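Long-range contacts in tailspike protein (Acinetobacter phage vB_ApiP_P1, PDB 6E1R), which probably recognises and hydrolyses surface polysaccharide of its Acinetobacter host, as a trimeric spike on the tail of the phage: residues 123-128 / 159-164; 153-158 / 188-193. One frame throughout, in Å; residues are numbered along the deposited sequence.

Contact 1: 123-128 / 159-164; sequences TELDAT and FSSESS
Ser161 and Leu125 make the one side-chain-to-backbone hydrogen bond of this contact: Ser161 OG donates to Leu125 O over 2.8 Å, lying in the carbonyl plane on a lone pair, with a C=O...OG angle of 145°. The same hydroxyl also bonds to Lys156 N, which gives it two backbone partners and limits its rotation. Among the backbone bonds, Thr128 N faces two carbonyls, and both bonds are weak. Thr128 N to Ser163 O spans 2.7 Å but is bent to 130° at the hydrogen, whereas Thr128 N to Glu162 O is straighter but stretched to 3.5 Å. Van der Waals contacts complete the contact. With CG anti to the backbone N (chi1 -171°), Leu125 brings CD2 to 3.3 Å from Ser161 O and 4.1 Å from Ser164 CB. Ala127 CB lies against the carbonyl oxygens of Ser160 and Glu162. A type I beta turn runs from Phe159 to Glu162. Outside the pair, Thr128 packs on Phe140 of the second subunit. Strand 123-124, with helix 94-106 against Thr123, and strand 151-155 lead into 123-128 and 159-164, corners of successive coils of a parallel beta-helix, and beyond them strands 129-133 and 164-167 pair in parallel.

Contact 2: 153-158 / 188-193; sequences FTVKAG and GYLSQS
Val155 and Leu190 meet through their branches, and the isopropyl group of Val155 can be traced outward from CB, whose bond from the backbone points toward the 188-193 segment. At CB the group divides. CG1, set anti to the backbone N (chi1 -179°), lies against the Tyr189-Leu190 peptide, 3.3 Å from Tyr189 O and 3.6 Å from Leu190 N. CG2 meets the side chain of Leu190, 3.7 Å from Leu190 CD1, and the two side chains cross at about a right angle. Leu190 continues inward onto Phe182 and Leu212, so this methyl contact belongs to a larger apolar interior.

That interior is the core of a parallel beta-helix. Strand 151-155, which bends at Phe153, pairs with 123-124 and 178-184, and strand 189-196 runs on the next face between 164-167 and 208-213. The contact therefore spans a corner, between one coil and its successor.

Further along the corner, backbone takes over. Tyr189 N donates to Gly158 O over 2.9 Å, with 158° at the hydrogen and the donor in the carbonyl plane. Gly188, having no side chain, lets its CA approach Lys156 O to 3.2 Å, a CA-H...O contact with 142° at the hydrogen. A water oxygen lies 2.6 Å from Lys156 O and 2.7 Å from Tyr189 O and can bridge these two carbonyls, which cannot bond each other directly.

The Tyr189 ring leads away from 153-158 and meets the ring of Phe159; Tyr189 OH is hydrogen-bonded to Glu247 O, while the tyrosine side chain lies about 7 Å from a bound sodium ion.

The centres of contacts 1 and 2 lie about 6 Å apart, and their segments alternate along the chain: 123-128, 153-158, 159-164, 188-193. Because 153-158 runs directly into 159-164, the middle corner of the beta-helix faces the preceding coil in contact 1 and the following one in contact 2. Strands 123-124 and 151-155 are neighbours in one parallel sheet, and strands 164-167 and 189-196 pair on the next face, where Ser163 N lies 2.7 Å from Ser191 O, a probable hydrogen bond. Three successive corners are thus stacked along the helix axis. Thr128, Ser163 and Gln192 also reach the second subunit, so part of this corner borders the trimer interface.

Contact 1: 123-128 / 159-164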
loop_
_atom_site.group_PDB
_atom_site.type_symbol
_atom_site.label_atom_id
_atom_site.label_comp_id
_atom_site.label_asym_id
_atom_site.label_seq_id
_atom_site.Cartn_x
_atom_site.Cartn_y
_atom_site.Cartn_z
ATOM N N THR A 123 36.084 -8.899 2.023
ATOM C CA THR A 123 36.145 -8.591 0.601
ATOM C C THR A 123 35.436 -7.269 0.361
ATOM O O THR A 123 34.223 -7.166 0.573
ATOM C CB THR A 123 35.501 -9.701 -0.235
ATOM O OG1 THR A 123 35.624 -10.957 0.448
ATOM C CG2 THR A 123 36.146 -9.786 -1.596
ATOM N N GLU A 124 36.187 -6.263 -0.077
ATOM C CA GLU A 124 35.597 -4.955 -0.318
ATOM C C GLU A 124 34.622 -5.026 -1.486
ATOM O O GLU A 124 34.909 -5.633 -2.522
ATOM C CB GLU A 124 36.687 -3.919 -0.589
ATOM C CG GLU A 124 37.546 -3.611 0.629
ATOM C CD GLU A 124 38.406 -2.377 0.446
ATOM O OE1 GLU A 124 38.491 -1.872 -0.694
ATOM O OE2 GLU A 124 38.999 -1.911 1.441
ATOM N N LEU A 125 33.464 -4.396 -1.314
ATOM C CA LEU A 125 32.397 -4.450 -2.309
ATOM C C LEU A 125 32.740 -3.471 -3.423
ATOM O O LEU A 125 32.606 -2.254 -3.262
ATOM C CB LEU A 125 31.052 -4.135 -1.662
ATOM C CG LEU A 125 29.741 -4.334 -2.433
ATOM C CD1 LEU A 125 28.596 -4.475 -1.446
ATOM C CD2 LEU A 125 29.447 -3.205 -3.408
ATOM N N ASP A 126 33.194 -3.999 -4.556
ATOM C CA ASP A 126 33.413 -3.168 -5.730
ATOM C C ASP A 126 32.082 -2.705 -6.307
ATOM O O ASP A 126 31.055 -3.379 -6.184
ATOM C CB ASP A 126 34.196 -3.933 -6.796
ATOM C CG ASP A 126 35.615 -4.236 -6.372
ATOM O OD1 ASP A 126 36.127 -3.554 -5.458
ATOM O OD2 ASP A 126 36.220 -5.158 -6.955
ATOM N N ALA A 127 32.106 -1.536 -6.939
ATOM C CA ALA A 127 30.887 -0.981 -7.506
ATOM C C ALA A 127 30.365 -1.875 -8.625
ATOM O O ALA A 127 31.126 -2.567 -9.305
ATOM C CB ALA A 127 31.143 0.431 -8.034
ATOM N N THR A 128 29.043 -1.859 -8.801
ATOM C CA THR A 128 28.342 -2.577 -9.867
ATOM C C THR A 128 28.516 -4.090 -9.776
ATOM O O THR A 128 28.369 -4.792 -10.780
ATOM C CB THR A 128 28.764 -2.084 -11.255
ATOM O OG1 THR A 128 30.123 -2.462 -11.509
ATOM C CG2 THR A 128 28.631 -0.571 -11.342
ATOM N N PHE A 159 30.597 6.739 -1.899
ATOM C CA PHE A 159 29.724 6.039 -2.832
ATOM C C PHE A 159 30.483 5.002 -3.651
ATOM O O PHE A 159 29.976 4.530 -4.674
ATOM C CB PHE A 159 29.029 7.031 -3.768
ATOM C CG PHE A 159 28.186 8.055 -3.062
ATOM C CD1 PHE A 159 28.752 9.216 -2.563
ATOM C CD2 PHE A 159 26.821 7.866 -2.917
ATOM C CE1 PHE A 159 27.977 10.162 -1.921
ATOM C CE2 PHE A 159 26.040 8.810 -2.278
ATOM C CZ PHE A 159 26.619 9.958 -1.778
ATOM N N SER A 160 31.694 4.640 -3.220
ATOM C CA SER A 160 32.546 3.759 -4.010
ATOM C C SER A 160 31.970 2.356 -4.156
ATOM O O SER A 160 32.397 1.616 -5.050
ATOM C CB SER A 160 33.941 3.693 -3.388
ATOM O OG SER A 160 34.495 4.990 -3.250
ATOM N N SER A 161 31.024 1.967 -3.304
ATOM C CA SER A 161 30.366 0.672 -3.406
ATOM C C SER A 161 28.958 0.776 -3.977
ATOM O O SER A 161 28.213 -0.209 -3.940
ATOM C CB SER A 161 30.317 -0.007 -2.034
ATOM O OG SER A 161 31.618 -0.260 -1.538
ATOM N N GLU A 162 28.580 1.940 -4.503
ATOM C CA GLU A 162 27.230 2.131 -5.015
ATOM C C GLU A 162 26.950 1.175 -6.168
ATOM O O GLU A 162 27.850 0.800 -6.925
ATOM C CB GLU A 162 27.028 3.582 -5.459
ATOM C CG GLU A 162 25.597 3.929 -5.843
ATOM C CD GLU A 162 25.440 5.364 -6.301
ATOM O OE1 GLU A 162 26.277 5.836 -7.098
ATOM O OE2 GLU A 162 24.479 6.024 -5.853
ATOM N N SER A 163 25.680 0.771 -6.276
ATOM C CA SER A 163 25.183 -0.136 -7.307
ATOM C C SER A 163 25.712 -1.546 -7.082
ATOM O O SER A 163 26.915 -1.794 -7.198
ATOM C CB SER A 163 25.547 0.362 -8.709
ATOM O OG SER A 163 24.984 1.638 -8.956
ATOM N N SER A 164 24.817 -2.472 -6.746
ATOM C CA SER A 164 25.189 -3.864 -6.537
ATOM C C SER A 164 23.929 -4.714 -6.611
ATOM O O SER A 164 22.807 -4.201 -6.597
ATOM C CB SER A 164 25.917 -4.065 -5.202
ATOM O OG SER A 164 25.166 -3.544 -4.123
#

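Contact 2: 153-158 / 188-193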
loop_
_atom_site.group_PDB
_atom_site.type_symbol
_atom_site.label_atom_id
_atom_site.label_comp_id
_atom_site.label_asym_id
_atom_site.label_seq_id
_atom_site.Cartn_x
_atom_site.Cartn_y
_atom_site.Cartn_z
ATOM N N PHE A 153 31.559 -8.910 3.490
ATOM C CA PHE A 153 31.792 -7.847 2.525
ATOM C C PHE A 153 31.986 -6.532 3.262
ATOM O O PHE A 153 31.334 -6.276 4.280
ATOM C CB PHE A 153 30.637 -7.726 1.522
ATOM C CG PHE A 153 30.588 -8.842 0.516
ATOM C CD1 PHE A 153 31.419 -8.827 -0.591
ATOM C CD2 PHE A 153 29.707 -9.899 0.674
ATOM C CE1 PHE A 153 31.377 -9.848 -1.522
ATOM C CE2 PHE A 153 29.660 -10.923 -0.253
ATOM C CZ PHE A 153 30.496 -10.899 -1.353
ATOM N N THR A 154 32.885 -5.701 2.745
ATOM C CA THR A 154 33.188 -4.401 3.327
ATOM C C THR A 154 32.764 -3.311 2.352
ATOM O O THR A 154 33.290 -3.230 1.237
ATOM C CB THR A 154 34.676 -4.278 3.656
ATOM O OG1 THR A 154 34.990 -5.118 4.775
ATOM C CG2 THR A 154 35.033 -2.841 3.987
ATOM N N VAL A 155 31.810 -2.487 2.771
ATOM C CA VAL A 155 31.330 -1.386 1.945
ATOM C C VAL A 155 32.363 -0.269 1.965
ATOM O O VAL A 155 32.820 0.154 3.034
ATOM C CB VAL A 155 29.962 -0.893 2.439
ATOM C CG1 VAL A 155 29.452 0.228 1.552
ATOM C CG2 VAL A 155 28.970 -2.046 2.473
ATOM N N LYS A 156 32.733 0.215 0.782
ATOM C CA LYS A 156 33.748 1.250 0.672
ATOM C C LYS A 156 33.195 2.603 1.115
ATOM O O LYS A 156 31.982 2.821 1.185
ATOM C CB LYS A 156 34.258 1.342 -0.764
ATOM C CG LYS A 156 34.889 0.064 -1.288
ATOM C CD LYS A 156 35.246 0.200 -2.758
ATOM C CE LYS A 156 35.946 -1.041 -3.276
ATOM N NZ LYS A 156 36.341 -0.889 -4.703
ATOM N N ALA A 157 34.111 3.519 1.418
ATOM C CA ALA A 157 33.728 4.837 1.899
ATOM C C ALA A 157 33.058 5.647 0.794
ATOM O O ALA A 157 33.334 5.470 -0.396
ATOM C CB ALA A 157 34.948 5.588 2.428
ATOM N N GLY A 158 32.169 6.546 1.204
ATOM C CA GLY A 158 31.499 7.406 0.240
ATOM C C GLY A 158 30.485 6.628 -0.574
ATOM O O GLY A 158 29.616 5.934 -0.033
ATOM N N GLY A 188 30.379 4.226 4.975
ATOM C CA GLY A 188 30.244 4.123 3.536
ATOM C C GLY A 188 28.859 3.657 3.128
ATOM O O GLY A 188 28.199 2.887 3.827
ATOM N N TYR A 189 28.420 4.126 1.963
ATOM C CA TYR A 189 27.064 3.884 1.486
ATOM C C TYR A 189 26.987 2.550 0.753
ATOM O O TYR A 189 27.697 2.337 -0.237
ATOM C CB TYR A 189 26.612 5.018 0.567
ATOM C CG TYR A 189 25.626 5.979 1.189
ATOM C CD1 TYR A 189 24.924 5.646 2.342
ATOM C CD2 TYR A 189 25.390 7.221 0.616
ATOM C CE1 TYR A 189 24.016 6.528 2.903
ATOM C CE2 TYR A 189 24.488 8.106 1.168
ATOM C CZ TYR A 189 23.804 7.756 2.312
ATOM O OH TYR A 189 22.907 8.641 2.858
ATOM N N LEU A 190 26.127 1.656 1.237
ATOM C CA LEU A 190 25.718 0.477 0.473
ATOM C C LEU A 190 24.499 0.910 -0.330
ATOM O O LEU A 190 23.355 0.724 0.084
ATOM C CB LEU A 190 25.416 -0.700 1.395
ATOM C CG LEU A 190 25.619 -2.123 0.857
ATOM C CD1 LEU A 190 25.459 -3.145 1.975
ATOM C CD2 LEU A 190 24.675 -2.442 -0.288
ATOM N N SER A 191 24.749 1.504 -1.493
ATOM C CA SER A 191 23.740 2.256 -2.224
ATOM C C SER A 191 23.276 1.512 -3.470
ATOM O O SER A 191 24.072 0.856 -4.149
ATOM C CB SER A 191 24.280 3.634 -2.619
ATOM O OG SER A 191 23.386 4.304 -3.489
ATOM N N GLN A 192 21.981 1.633 -3.759
ATOM C CA GLN A 192 21.358 1.121 -4.980
ATOM C C GLN A 192 21.636 -0.371 -5.168
ATOM O O GLN A 192 22.157 -0.818 -6.191
ATOM C CB GLN A 192 21.804 1.933 -6.197
ATOM C CG GLN A 192 21.317 3.376 -6.170
ATOM C CD GLN A 192 21.662 4.142 -7.431
ATOM O OE1 GLN A 192 22.419 3.664 -8.274
ATOM N NE2 GLN A 192 21.104 5.340 -7.566
ATOM N N SER A 193 21.267 -1.141 -4.151
ATOM C CA SER A 193 21.466 -2.581 -4.136
ATOM C C SER A 193 20.122 -3.296 -4.093
ATOM O O SER A 193 19.078 -2.703 -3.810
ATOM C CB SER A 193 22.326 -3.006 -2.940
ATOM O OG SER A 193 22.613 -4.394 -2.989
HETATM O O HOH W 1 30.231 3.077 -0.730
#